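PDB 4G6V: Adhesin/hemolysin from Burkholderia pseudomallei 1026a, which acts as the tRNA-cleaving toxin of a contact-dependent growth inhibition system, used by bacteria against closely related neighbours and countered by an immunity protein. Local coordinates for residues Lys76-Val81 with Thr95-Val100; Asn129-Leu134 with Ile160-Leu165. One frame throughout, in Å; residues are numbered along the deposited sequence.

Interaction 1: residues Lys76-Val81 with Thr95-Val100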
loop_
_atom_site.group_PDB
_atom_site.type_symbol
_atom_site.label_atom_id
_atom_site.label_comp_id
_atom_site.label_asym_id
_atom_site.label_seq_id
_atom_site.Cartn_x
_atom_site.Cartn_y
_atom_site.Cartn_z
ATOM N N LYS A 76 -24.166 -2.075 0.668
ATOM C CA LYS A 76 -24.519 -0.877 1.424
ATOM C C LYS A 76 -25.052 0.215 0.501
ATOM O O LYS A 76 -25.444 1.295 0.957
ATOM C CB LYS A 76 -23.328 -0.363 2.228
ATOM C CG LYS A 76 -22.995 -1.218 3.440
ATOM C CD LYS A 76 -24.023 -1.039 4.545
ATOM C CE LYS A 76 -23.655 -1.871 5.771
ATOM N NZ LYS A 76 -24.094 -1.250 7.061
ATOM N N GLY A 77 -25.066 -0.074 -0.798
ATOM C CA GLY A 77 -25.657 0.830 -1.763
ATOM C C GLY A 77 -24.699 1.492 -2.733
ATOM O O GLY A 77 -25.125 2.309 -3.551
ATOM N N TYR A 78 -23.409 1.178 -2.658
ATOM C CA TYR A 78 -22.474 1.741 -3.634
ATOM C C TYR A 78 -22.458 0.906 -4.898
ATOM O O TYR A 78 -22.725 -0.299 -4.874
ATOM C CB TYR A 78 -21.064 1.832 -3.069
ATOM C CG TYR A 78 -20.967 2.700 -1.853
ATOM C CD1 TYR A 78 -20.518 4.004 -1.943
ATOM C CD2 TYR A 78 -21.324 2.210 -0.604
ATOM C CE1 TYR A 78 -20.425 4.797 -0.814
ATOM C CE2 TYR A 78 -21.235 2.992 0.527
ATOM C CZ TYR A 78 -20.792 4.285 0.420
ATOM O OH TYR A 78 -20.712 5.053 1.560
ATOM N N ASP A 79 -22.153 1.552 -6.010
ATOM C CA ASP A 79 -21.936 0.818 -7.242
ATOM C C ASP A 79 -20.445 0.561 -7.327
ATOM O O ASP A 79 -19.651 1.498 -7.464
ATOM C CB ASP A 79 -22.441 1.622 -8.435
ATOM C CG ASP A 79 -23.947 1.892 -8.353
ATOM O OD1 ASP A 79 -24.731 0.916 -8.207
ATOM O OD2 ASP A 79 -24.347 3.075 -8.409
ATOM N N VAL A 80 -20.066 -0.709 -7.210
ATOM C CA VAL A 80 -18.665 -1.076 -7.125
ATOM C C VAL A 80 -18.178 -1.868 -8.332
ATOM O O VAL A 80 -18.707 -2.952 -8.625
ATOM C CB VAL A 80 -18.378 -1.900 -5.852
ATOM C CG1 VAL A 80 -16.920 -2.304 -5.825
ATOM C CG2 VAL A 80 -18.731 -1.104 -4.594
ATOM N N VAL A 81 -17.167 -1.339 -9.024
ATOM C CA VAL A 81 -16.473 -2.118 -10.055
ATOM C C VAL A 81 -15.068 -2.534 -9.634
ATOM O O VAL A 81 -14.198 -1.692 -9.371
ATOM C CB VAL A 81 -16.371 -1.363 -11.386
ATOM C CG1 VAL A 81 -15.817 -2.286 -12.499
ATOM C CG2 VAL A 81 -17.709 -0.757 -11.750
ATOM N N THR A 95 -13.724 1.036 -8.422
ATOM C CA THR A 95 -14.351 2.291 -8.834
ATOM C C THR A 95 -15.648 2.382 -8.000
ATOM O O THR A 95 -16.499 1.498 -8.109
ATOM C CB THR A 95 -14.691 2.299 -10.330
ATOM O OG1 THR A 95 -15.598 1.229 -10.622
ATOM C CG2 THR A 95 -13.429 2.130 -11.163
ATOM N N ILE A 96 -15.806 3.412 -7.159
ATOM C CA ILE A 96 -16.934 3.458 -6.251
ATOM C C ILE A 96 -17.804 4.662 -6.628
ATOM O O ILE A 96 -17.415 5.842 -6.433
ATOM C CB ILE A 96 -16.480 3.479 -4.776
ATOM C CG1 ILE A 96 -15.757 2.186 -4.432
ATOM C CG2 ILE A 96 -17.668 3.668 -3.826
ATOM C CD1 ILE A 96 -15.408 2.071 -2.995
ATOM N N ASN A 97 -18.966 4.356 -7.209
ATOM C CA ASN A 97 -19.822 5.381 -7.810
ATOM C C ASN A 97 -19.025 6.272 -8.771
ATOM O O ASN A 97 -19.193 7.500 -8.791
ATOM C CB ASN A 97 -20.515 6.216 -6.729
ATOM C CG ASN A 97 -21.385 5.371 -5.827
ATOM O OD1 ASN A 97 -21.639 4.204 -6.122
ATOM N ND2 ASN A 97 -21.857 5.953 -4.728
ATOM N N GLY A 98 -18.147 5.641 -9.550
ATOM C CA GLY A 98 -17.391 6.337 -10.570
ATOM C C GLY A 98 -15.961 6.685 -10.183
ATOM O O GLY A 98 -15.092 6.707 -11.051
ATOM N N GLN A 99 -15.723 6.955 -8.895
ATOM C CA GLN A 99 -14.397 7.368 -8.385
ATOM C C GLN A 99 -13.405 6.209 -8.187
ATOM O O GLN A 99 -13.728 5.228 -7.506
ATOM C CB GLN A 99 -14.542 8.099 -7.038
ATOM C CG GLN A 99 -15.459 9.310 -7.054
ATOM C CD GLN A 99 -15.614 9.941 -5.670
ATOM O OE1 GLN A 99 -16.189 9.338 -4.760
ATOM N NE2 GLN A 99 -15.098 11.163 -5.508
ATOM N N VAL A 100 -12.198 6.317 -8.751
ATOM C CA VAL A 100 -11.167 5.315 -8.451
ATOM C C VAL A 100 -10.837 5.295 -6.949
ATOM O O VAL A 100 -10.643 6.354 -6.322
ATOM C CB VAL A 100 -9.875 5.441 -9.318
ATOM C CG1 VAL A 100 -10.156 5.073 -10.789
ATOM C CG2 VAL A 100 -9.189 6.840 -9.164
#
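V80 and I96 face each other as a non-hydrogen-bonded pair in an antiparallel hairpin, their CA atoms 4.9 Å apart. Backbone bonds flank this pair. N97 N donates to D79 O at 2.9 Å, and V81 N donates to T95 O at 3.1 Å. The return bond from T95 N to V81 O is bent and weak.

Beyond N97 N the pairing passes to a side chain. The amide of N97 reaches across, and its OD1 accepts D79 N at 2.7 Å. The bond is straight, 169° at the hydrogen, and D79 N lies nearly along the C=O axis. A chi1 of -60° sets CG of N97 beside its own backbone N, so one residue grips D79 at both N and O. N97 can do this from the type I' turn that runs from I96 to Q99. The Y78 ring lies obliquely to its neighbours. Its CD1 touches I96 CG2 at 3.4 Å and N97 ND2 at 3.7 Å.

G77 follows helix 57-74 and closes its last turn in a Schellman motif. L73 of that helix packs on Y78, V80 and I96. Strand 43-45 bonds along the other edge of strand 79-82, through S43 and S45. I168 and I170 of strand 168-171 also touch Y78.

Interaction 2: residues Asn129-Leu134 with Ile160-Leu165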
loop_
_atom_site.group_PDB
_atom_site.type_symbol
_atom_site.label_atom_id
_atom_site.label_comp_id
_atom_site.label_asym_id
_atom_site.label_seq_id
_atom_site.Cartn_x
_atom_site.Cartn_y
_atom_site.Cartn_z
ATOM N N ASN A 129 -8.420 8.110 -3.304
ATOM C CA ASN A 129 -9.532 7.633 -2.497
ATOM C C ASN A 129 -9.281 6.233 -1.940
ATOM O O ASN A 129 -8.993 5.291 -2.690
ATOM C CB ASN A 129 -10.810 7.667 -3.319
ATOM C CG ASN A 129 -11.059 9.028 -3.906
ATOM O OD1 ASN A 129 -11.071 10.023 -3.181
ATOM N ND2 ASN A 129 -11.219 9.094 -5.226
ATOM N N ILE A 130 -9.392 6.111 -0.620
ATOM C CA ILE A 130 -8.999 4.891 0.067
ATOM C C ILE A 130 -10.155 4.271 0.830
ATOM O O ILE A 130 -10.820 4.954 1.620
ATOM C CB ILE A 130 -7.921 5.169 1.123
ATOM C CG1 ILE A 130 -6.869 6.157 0.620
ATOM C CG2 ILE A 130 -7.333 3.853 1.601
ATOM C CD1 ILE A 130 -5.746 5.537 -0.152
ATOM N N VAL A 131 -10.388 2.982 0.600
ATOM C CA VAL A 131 -11.228 2.198 1.506
ATOM C C VAL A 131 -10.324 1.635 2.596
ATOM O O VAL A 131 -9.330 0.933 2.309
ATOM C CB VAL A 131 -11.947 1.032 0.806
ATOM C CG1 VAL A 131 -12.644 0.171 1.835
ATOM C CG2 VAL A 131 -12.929 1.539 -0.243
ATOM N N VAL A 132 -10.631 1.979 3.844
ATOM C CA VAL A 132 -9.861 1.453 4.957
ATOM C C VAL A 132 -10.692 0.445 5.716
ATOM O O VAL A 132 -11.655 0.813 6.382
ATOM C CB VAL A 132 -9.446 2.518 5.947
ATOM C CG1 VAL A 132 -8.659 1.843 7.102
ATOM C CG2 VAL A 132 -8.621 3.628 5.259
ATOM N N ASN A 133 -10.285 -0.818 5.624
ATOM C CA ASN A 133 -11.002 -1.949 6.196
ATOM C C ASN A 133 -10.375 -2.405 7.504
ATOM O O ASN A 133 -9.254 -2.965 7.516
ATOM C CB ASN A 133 -10.977 -3.090 5.195
ATOM C CG ASN A 133 -11.924 -4.197 5.553
ATOM O OD1 ASN A 133 -12.295 -4.371 6.719
ATOM N ND2 ASN A 133 -12.319 -4.975 4.548
ATOM N N LEU A 134 -11.093 -2.184 8.606
ATOM C CA LEU A 134 -10.540 -2.461 9.941
ATOM C C LEU A 134 -10.707 -3.912 10.451
ATOM O O LEU A 134 -10.591 -4.160 11.652
ATOM C CB LEU A 134 -11.067 -1.457 10.979
ATOM C CG LEU A 134 -10.787 0.036 10.725
ATOM C CD1 LEU A 134 -11.240 0.883 11.902
ATOM C CD2 LEU A 134 -9.311 0.308 10.430
ATOM N N ILE A 160 -13.289 5.973 2.925
ATOM C CA ILE A 160 -14.391 5.180 3.470
ATOM C C ILE A 160 -13.899 4.160 4.493
ATOM O O ILE A 160 -13.135 3.267 4.149
ATOM C CB ILE A 160 -15.182 4.461 2.356
ATOM C CG1 ILE A 160 -15.809 5.498 1.418
ATOM C CG2 ILE A 160 -16.253 3.570 2.970
ATOM C CD1 ILE A 160 -16.519 4.944 0.205
ATOM N N VAL A 161 -14.326 4.304 5.746
ATOM C CA VAL A 161 -13.981 3.332 6.785
ATOM C C VAL A 161 -15.023 2.216 6.907
ATOM O O VAL A 161 -16.238 2.477 6.946
ATOM C CB VAL A 161 -13.807 3.994 8.175
ATOM C CG1 VAL A 161 -13.449 2.947 9.226
ATOM C CG2 VAL A 161 -12.747 5.086 8.132
ATOM N N ILE A 162 -14.545 0.971 6.947
ATOM C CA ILE A 162 -15.385 -0.178 7.289
ATOM C C ILE A 162 -14.879 -0.745 8.603
ATOM O O ILE A 162 -13.760 -1.233 8.667
ATOM C CB ILE A 162 -15.307 -1.292 6.244
ATOM C CG1 ILE A 162 -15.566 -0.755 4.832
ATOM C CG2 ILE A 162 -16.312 -2.356 6.576
ATOM C CD1 ILE A 162 -15.344 -1.807 3.746
ATOM N N ASP A 163 -15.677 -0.685 9.659
ATOM C CA ASP A 163 -15.204 -1.183 10.944
ATOM C C ASP A 163 -15.401 -2.710 11.055
ATOM O O ASP A 163 -15.864 -3.357 10.100
ATOM C CB ASP A 163 -15.848 -0.413 12.111
ATOM C CG ASP A 163 -17.357 -0.674 12.248
ATOM O OD1 ASP A 163 -17.948 -1.335 11.365
ATOM O OD2 ASP A 163 -17.950 -0.217 13.253
ATOM N N LYS A 164 -15.044 -3.283 12.204
ATOM C CA LYS A 164 -15.148 -4.738 12.383
ATOM C C LYS A 164 -16.572 -5.283 12.175
ATOM O O LYS A 164 -16.743 -6.460 11.811
ATOM C CB LYS A 164 -14.605 -5.183 13.748
ATOM C CG LYS A 164 -13.082 -5.086 13.908
ATOM C CD LYS A 164 -12.667 -5.576 15.297
ATOM C CE LYS A 164 -11.198 -5.276 15.634
ATOM N NZ LYS A 164 -10.253 -5.921 14.687
ATOM N N LEU A 165 -17.584 -4.440 12.394
ATOM C CA LEU A 165 -18.969 -4.910 12.308
ATOM C C LEU A 165 -19.599 -4.644 10.934
ATOM O O LEU A 165 -20.770 -4.925 10.715
ATOM C CB LEU A 165 -19.824 -4.344 13.463
ATOM C CG LEU A 165 -19.242 -4.508 14.887
ATOM C CD1 LEU A 165 -19.810 -3.525 15.927
ATOM C CD2 LEU A 165 -19.357 -5.954 15.399
#
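A beta-alpha-beta unit brings strands 129-133 and 159-162 side by side and parallel, with helix 141-150 as the connection. The short strand axes come within 4.8 Å of each other, 12° from parallel. Four backbone bonds join them, alternating in direction. I160 N donates to I130 O at 3.0 Å, and V132 N donates to I160 O at 2.8 Å. I162 N then donates to V132 O, and L134 N to I162 O. The last bond, 2.8 Å from L134 N to I162 O, is nearly straight at 170°.

V131, N133, I160 and I162 share one face. There V131 CG1 meets the end of I162, its CD1, at 3.9 Å. V132 and V161 lie on the other face, where P141 and I144 of helix 141-150 pack on L134, and P141 also on V161. L134 folds over I162 O, with CB 3.6 Å from that oxygen. Its chi1 of -59° keeps CG beside the backbone N, and CD1 reaches V161 CG1 at 4.0 Å.

K164 lays CG 3.5 Å from L134 O, while its NZ bonds to S137 O. N133 is buried, but OD1 is bonded to A135 N and ND2 has weak bonds to S69 OG and R65 O. The backbone N-H and C=O groups thus pair in a buried setting of mostly aliphatic side chains, and the one buried amide, N133, has its own partners.

In one mixed sheet, strand 99-104, whose first residues belong to interaction 1, lies next to strand 129-133 of interaction 2. Interaction 1 is a partly exposed antiparallel hairpin; interaction 2 is a buried parallel pair near the centre of the chain. A side-chain amide extends the backbone pairing in the first, whereas the hydrogen bonds across the second are all backbone to backbone. V100 O probably bonds N129 ND2, and I96 CD1 packs on V131 CG2 at 3.7 Å. Helix 57-74 covers side chains of both. Of the probable active-site residues, D102 and K121 have side chains about 5 Å from that of I130; that of D93 is about 8 Å from I96's, and E66's about 9 Å from V80's.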